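PDB 5OWU: importin subunit beta-1 from Saccharomyces cerevisiae, which carries proteins into the nucleus together with importin alpha, the adaptor that recognises the classical nuclear localization signal of the cargo. Local coordinates for residues Met1-Ser13 and Ser25-Gln39. Residues are numbered along the deposited sequence; the frame is centred on the assembly and turned at random.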
loop_
_atom_site.group_PDB
_atom_site.type_symbol
_atom_site.label_atom_id
_atom_site.label_comp_id
_atom_site.label_asym_id
_atom_site.label_seq_id
_atom_site.Cartn_x
_atom_site.Cartn_y
_atom_site.Cartn_z
ATOM N N MET A 1 43.915 18.107 -1.638
ATOM C CA MET A 1 43.197 18.270 -2.934
ATOM C C MET A 1 42.638 19.682 -3.075
ATOM O O MET A 1 42.132 20.263 -2.111
ATOM C CB MET A 1 42.069 17.244 -3.048
ATOM C CG MET A 1 41.536 17.064 -4.464
ATOM S SD MET A 1 40.258 15.797 -4.612
ATOM C CE MET A 1 41.054 14.371 -3.862
ATOM N N SER A 2 42.728 20.221 -4.286
ATOM C CA SER A 2 42.247 21.558 -4.591
ATOM C C SER A 2 40.823 21.511 -5.138
ATOM O O SER A 2 40.313 20.460 -5.536
ATOM C CB SER A 2 43.160 22.229 -5.612
ATOM O OG SER A 2 43.085 21.552 -6.854
ATOM N N THR A 3 40.187 22.684 -5.180
ATOM C CA THR A 3 38.849 22.777 -5.758
ATOM C C THR A 3 38.831 22.249 -7.186
ATOM O O THR A 3 37.902 21.534 -7.581
ATOM C CB THR A 3 38.356 24.224 -5.724
ATOM O OG1 THR A 3 38.395 24.715 -4.379
ATOM C CG2 THR A 3 36.921 24.324 -6.259
ATOM N N ALA A 4 39.848 22.591 -7.977
ATOM C CA ALA A 4 39.840 22.208 -9.384
ATOM C C ALA A 4 39.953 20.696 -9.547
ATOM O O ALA A 4 39.250 20.101 -10.373
ATOM C CB ALA A 4 40.972 22.920 -10.124
ATOM N N GLU A 5 40.830 20.059 -8.767
ATOM C CA GLU A 5 40.984 18.610 -8.853
ATOM C C GLU A 5 39.707 17.896 -8.429
ATOM O O GLU A 5 39.278 16.936 -9.081
ATOM C CB GLU A 5 42.156 18.157 -7.986
ATOM C CG GLU A 5 43.497 18.737 -8.398
ATOM C CD GLU A 5 44.579 18.479 -7.369
ATOM O OE1 GLU A 5 44.237 18.132 -6.218
ATOM O OE2 GLU A 5 45.771 18.625 -7.709
ATOM N N PHE A 6 39.096 18.341 -7.328
ATOM C CA PHE A 6 37.843 17.746 -6.877
ATOM C C PHE A 6 36.774 17.878 -7.953
ATOM O O PHE A 6 36.065 16.912 -8.276
ATOM C CB PHE A 6 37.397 18.415 -5.574
ATOM C CG PHE A 6 36.345 17.650 -4.826
ATOM C CD1 PHE A 6 36.672 16.494 -4.145
ATOM C CD2 PHE A 6 35.031 18.093 -4.792
ATOM C CE1 PHE A 6 35.717 15.785 -3.452
ATOM C CE2 PHE A 6 34.068 17.385 -4.095
ATOM C CZ PHE A 6 34.409 16.229 -3.428
ATOM N N ALA A 7 36.661 19.075 -8.536
ATOM C CA ALA A 7 35.690 19.292 -9.600
ATOM C C ALA A 7 35.946 18.349 -10.764
ATOM O O ALA A 7 35.003 17.832 -11.373
ATOM C CB ALA A 7 35.738 20.746 -10.071
ATOM N N GLN A 8 37.221 18.105 -11.081
ATOM C CA GLN A 8 37.549 17.183 -12.165
ATOM C C GLN A 8 37.120 15.758 -11.827
ATOM O O GLN A 8 36.610 15.039 -12.695
ATOM C CB GLN A 8 39.049 17.237 -12.465
ATOM C CG GLN A 8 39.458 16.501 -13.736
ATOM C CD GLN A 8 38.889 17.146 -14.984
ATOM O OE1 GLN A 8 39.099 18.333 -15.232
ATOM N NE2 GLN A 8 38.152 16.372 -15.768
ATOM N N LEU A 9 37.332 15.324 -10.580
ATOM C CA LEU A 9 36.817 14.023 -10.153
ATOM C C LEU A 9 35.310 13.919 -10.374
ATOM O O LEU A 9 34.831 12.963 -10.989
ATOM C CB LEU A 9 37.146 13.774 -8.679
ATOM C CG LEU A 9 38.551 13.298 -8.310
ATOM C CD1 LEU A 9 38.658 13.236 -6.786
ATOM C CD2 LEU A 9 38.857 11.939 -8.925
ATOM N N LEU A 10 34.537 14.880 -9.852
ATOM C CA LEU A 10 33.081 14.832 -10.025
ATOM C C LEU A 10 32.691 14.765 -11.504
ATOM O O LEU A 10 31.916 13.881 -11.940
ATOM C CB LEU A 10 32.459 16.063 -9.368
ATOM C CG LEU A 10 32.575 16.145 -7.849
ATOM C CD1 LEU A 10 32.638 17.590 -7.410
ATOM C CD2 LEU A 10 31.396 15.453 -7.205
ATOM N N GLU A 11 33.219 15.707 -12.292
ATOM C CA GLU A 11 32.934 15.733 -13.719
ATOM C C GLU A 11 33.223 14.381 -14.345
ATOM O O GLU A 11 32.355 13.794 -14.987
ATOM C CB GLU A 11 33.746 16.829 -14.406
ATOM C CG GLU A 11 33.300 18.249 -14.060
ATOM C CD GLU A 11 33.878 19.292 -15.004
ATOM O OE1 GLU A 11 34.368 18.907 -16.084
ATOM O OE2 GLU A 11 33.842 20.495 -14.671
ATOM N N ASN A 12 34.433 13.854 -14.144
ATOM C CA ASN A 12 34.779 12.558 -14.723
ATOM C C ASN A 12 33.840 11.464 -14.243
ATOM O O ASN A 12 33.536 10.531 -14.993
ATOM C CB ASN A 12 36.219 12.187 -14.378
ATOM C CG ASN A 12 37.228 13.000 -15.152
ATOM O OD1 ASN A 12 36.896 13.609 -16.168
ATOM N ND2 ASN A 12 38.472 13.008 -14.683
ATOM N N SER A 13 33.375 11.563 -12.999
ATOM C CA SER A 13 32.495 10.544 -12.449
ATOM C C SER A 13 31.199 10.437 -13.237
ATOM O O SER A 13 30.613 9.348 -13.309
ATOM C CB SER A 13 32.185 10.848 -10.981
ATOM O OG SER A 13 31.216 11.880 -10.878
ATOM N N SER A 25 36.773 7.499 -10.561
ATOM C CA SER A 25 36.461 8.794 -9.968
ATOM C C SER A 25 35.455 8.657 -8.831
ATOM O O SER A 25 35.604 9.303 -7.785
ATOM C CB SER A 25 35.940 9.736 -11.049
ATOM O OG SER A 25 36.940 9.977 -12.024
ATOM N N GLU A 26 34.422 7.827 -9.017
ATOM C CA GLU A 26 33.438 7.620 -7.957
ATOM C C GLU A 26 34.083 7.000 -6.724
ATOM O O GLU A 26 33.780 7.387 -5.585
ATOM C CB GLU A 26 32.292 6.741 -8.467
ATOM C CG GLU A 26 31.147 7.521 -9.101
ATOM C CD GLU A 26 30.448 6.763 -10.231
ATOM O OE1 GLU A 26 30.356 5.517 -10.154
ATOM O OE2 GLU A 26 29.997 7.417 -11.203
ATOM N N THR A 27 34.980 6.036 -6.932
ATOM C CA THR A 27 35.677 5.419 -5.812
ATOM C C THR A 27 36.532 6.441 -5.078
ATOM O O THR A 27 36.528 6.487 -3.843
ATOM C CB THR A 27 36.531 4.248 -6.305
ATOM O OG1 THR A 27 35.685 3.267 -6.921
ATOM C CG2 THR A 27 37.298 3.596 -5.150
ATOM N N GLN A 28 37.263 7.280 -5.816
ATOM C CA GLN A 28 38.119 8.256 -5.149
ATOM C C GLN A 28 37.288 9.282 -4.381
ATOM O O GLN A 28 37.678 9.714 -3.287
ATOM C CB GLN A 28 39.027 8.937 -6.170
ATOM C CG GLN A 28 40.263 9.573 -5.556
ATOM C CD GLN A 28 41.181 10.183 -6.599
ATOM O OE1 GLN A 28 41.281 9.685 -7.722
ATOM N NE2 GLN A 28 41.852 11.271 -6.234
ATOM N N LEU A 29 36.130 9.668 -4.919
ATOM C CA LEU A 29 35.257 10.598 -4.206
ATOM C C LEU A 29 34.748 9.987 -2.906
ATOM O O LEU A 29 34.841 10.604 -1.836
ATOM C CB LEU A 29 34.090 11.009 -5.104
ATOM C CG LEU A 29 34.474 11.905 -6.280
ATOM C CD1 LEU A 29 33.344 11.959 -7.289
ATOM C CD2 LEU A 29 34.833 13.301 -5.803
ATOM N N LYS A 30 34.202 8.770 -2.977
ATOM C CA LYS A 30 33.743 8.110 -1.757
ATOM C C LYS A 30 34.889 7.945 -0.762
ATOM O O LYS A 30 34.706 8.114 0.452
ATOM C CB LYS A 30 33.122 6.756 -2.101
ATOM C CG LYS A 30 32.451 6.046 -0.932
ATOM C CD LYS A 30 31.140 6.709 -0.534
ATOM C CE LYS A 30 30.456 5.942 0.592
ATOM N NZ LYS A 30 29.247 6.650 1.113
ATOM N N LYS A 31 36.083 7.633 -1.259
ATOM C CA LYS A 31 37.226 7.430 -0.375
ATOM C C LYS A 31 37.599 8.716 0.344
ATOM O O LYS A 31 37.964 8.687 1.524
ATOM C CB LYS A 31 38.420 6.898 -1.168
ATOM C CG LYS A 31 39.775 7.028 -0.460
ATOM C CD LYS A 31 40.914 6.646 -1.398
ATOM C CE LYS A 31 42.270 7.040 -0.824
ATOM N NZ LYS A 31 42.551 6.373 0.478
ATOM N N LEU A 32 37.538 9.855 -0.345
ATOM C CA LEU A 32 37.797 11.106 0.355
ATOM C C LEU A 32 36.699 11.396 1.373
ATOM O O LEU A 32 36.982 11.879 2.477
ATOM C CB LEU A 32 37.934 12.263 -0.632
ATOM C CG LEU A 32 38.276 13.604 0.035
ATOM C CD1 LEU A 32 39.632 13.538 0.733
ATOM C CD2 LEU A 32 38.251 14.755 -0.962
ATOM N N SER A 33 35.441 11.102 1.038
ATOM C CA SER A 33 34.383 11.321 2.021
ATOM C C SER A 33 34.609 10.475 3.264
ATOM O O SER A 33 34.260 10.898 4.372
ATOM C CB SER A 33 33.009 11.018 1.426
ATOM O OG SER A 33 32.668 9.650 1.561
ATOM N N ASN A 34 35.196 9.287 3.109
ATOM C CA ASN A 34 35.464 8.457 4.279
ATOM C C ASN A 34 36.716 8.903 5.030
ATOM O O ASN A 34 36.741 8.880 6.266
ATOM C CB ASN A 34 35.600 6.992 3.873
ATOM C CG ASN A 34 36.121 6.132 5.004
ATOM O OD1 ASN A 34 35.389 5.810 5.942
ATOM N ND2 ASN A 34 37.402 5.766 4.932
ATOM N N ASP A 35 37.762 9.310 4.313
ATOM C CA ASP A 35 39.043 9.564 4.966
ATOM C C ASP A 35 39.108 10.965 5.549
ATOM O O ASP A 35 39.733 11.167 6.591
ATOM C CB ASP A 35 40.203 9.371 3.984
ATOM C CG ASP A 35 40.311 7.952 3.475
ATOM O OD1 ASP A 35 39.803 7.029 4.149
ATOM O OD2 ASP A 35 40.909 7.769 2.396
ATOM N N ASN A 36 38.482 11.949 4.887
ATOM C CA ASN A 36 38.542 13.335 5.350
ATOM C C ASN A 36 37.202 14.005 5.019
ATOM O O ASN A 36 37.075 14.801 4.087
ATOM C CB ASN A 36 39.712 14.088 4.719
ATOM C CG ASN A 36 39.947 15.448 5.363
ATOM O OD1 ASN A 36 39.124 15.936 6.136
ATOM N ND2 ASN A 36 41.075 16.072 5.035
ATOM N N PHE A 37 36.184 13.698 5.821
ATOM C CA PHE A 37 34.860 14.231 5.535
ATOM C C PHE A 37 34.857 15.754 5.571
ATOM O O PHE A 37 34.187 16.393 4.757
ATOM C CB PHE A 37 33.829 13.681 6.517
ATOM C CG PHE A 37 32.422 14.074 6.173
ATOM C CD1 PHE A 37 31.792 13.515 5.079
ATOM C CD2 PHE A 37 31.739 15.017 6.924
ATOM C CE1 PHE A 37 30.497 13.880 4.744
ATOM C CE2 PHE A 37 30.447 15.387 6.593
ATOM C CZ PHE A 37 29.830 14.823 5.505
ATOM N N LEU A 38 35.587 16.355 6.510
ATOM C CA LEU A 38 35.656 17.813 6.566
ATOM C C LEU A 38 36.062 18.384 5.213
ATOM O O LEU A 38 35.395 19.276 4.672
ATOM C CB LEU A 38 36.639 18.249 7.659
ATOM C CG LEU A 38 36.697 19.730 8.069
ATOM C CD1 LEU A 38 37.574 19.866 9.305
ATOM C CD2 LEU A 38 37.222 20.650 6.979
ATOM N N GLN A 39 37.158 17.876 4.644
ATOM C CA GLN A 39 37.624 18.398 3.362
ATOM C C GLN A 39 36.642 18.065 2.241
ATOM O O GLN A 39 36.366 18.907 1.382
ATOM C CB GLN A 39 39.018 17.849 3.040
ATOM C CG GLN A 39 39.606 18.415 1.754
ATOM C CD GLN A 39 40.979 17.844 1.408
ATOM O OE1 GLN A 39 41.261 16.667 1.651
ATOM N NE2 GLN A 39 41.836 18.680 0.830
HETATM O O HOH W 1 39.145 10.859 -12.432
#
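Leu29 is the knob that locks helix 25-35 onto helix 3-13, its side chain settling into a hole made by Phe6, Leu9, Leu10 and Ser13. Its two methyls divide the work: CD2 lies 3.5 Å from CE1 of the Phe6 ring, which it meets obliquely, and CD1 reaches the backbone of Leu10, 4.0 Å from its CA. Leu9 runs past Leu29 in the opposite direction, with CB 3.7 Å from Leu29 CD2. Its own methyls turn to Gln28, whose chain crosses it at about a right angle; Leu9 CD2 sits 3.5 Å from Gln28 OE1. Met1, ahead of the helix, bends at chi3 (-53°), and Met1 CE comes to rest 4.1 Å from Leu32 CD2, while Met1 SD lies at the edge of the Phe6 ring, in its plane. Where the backbones draw together, with the CA atoms of Ser13 and Ser25 5.0 Å apart, Ser25 CB packs against Leu9 O; Ser25 OG bonds back to Ile21 O within its own helix. The axes cross at -133°, well short of antiparallel, in the helical hairpin of HEAT repeat 1. The next repeat stacks against it: Phe6 touches Leu43 and Ser44 of helix 37-48, and Leu10 packs on Leu60 and Ala61 of helix 55-67.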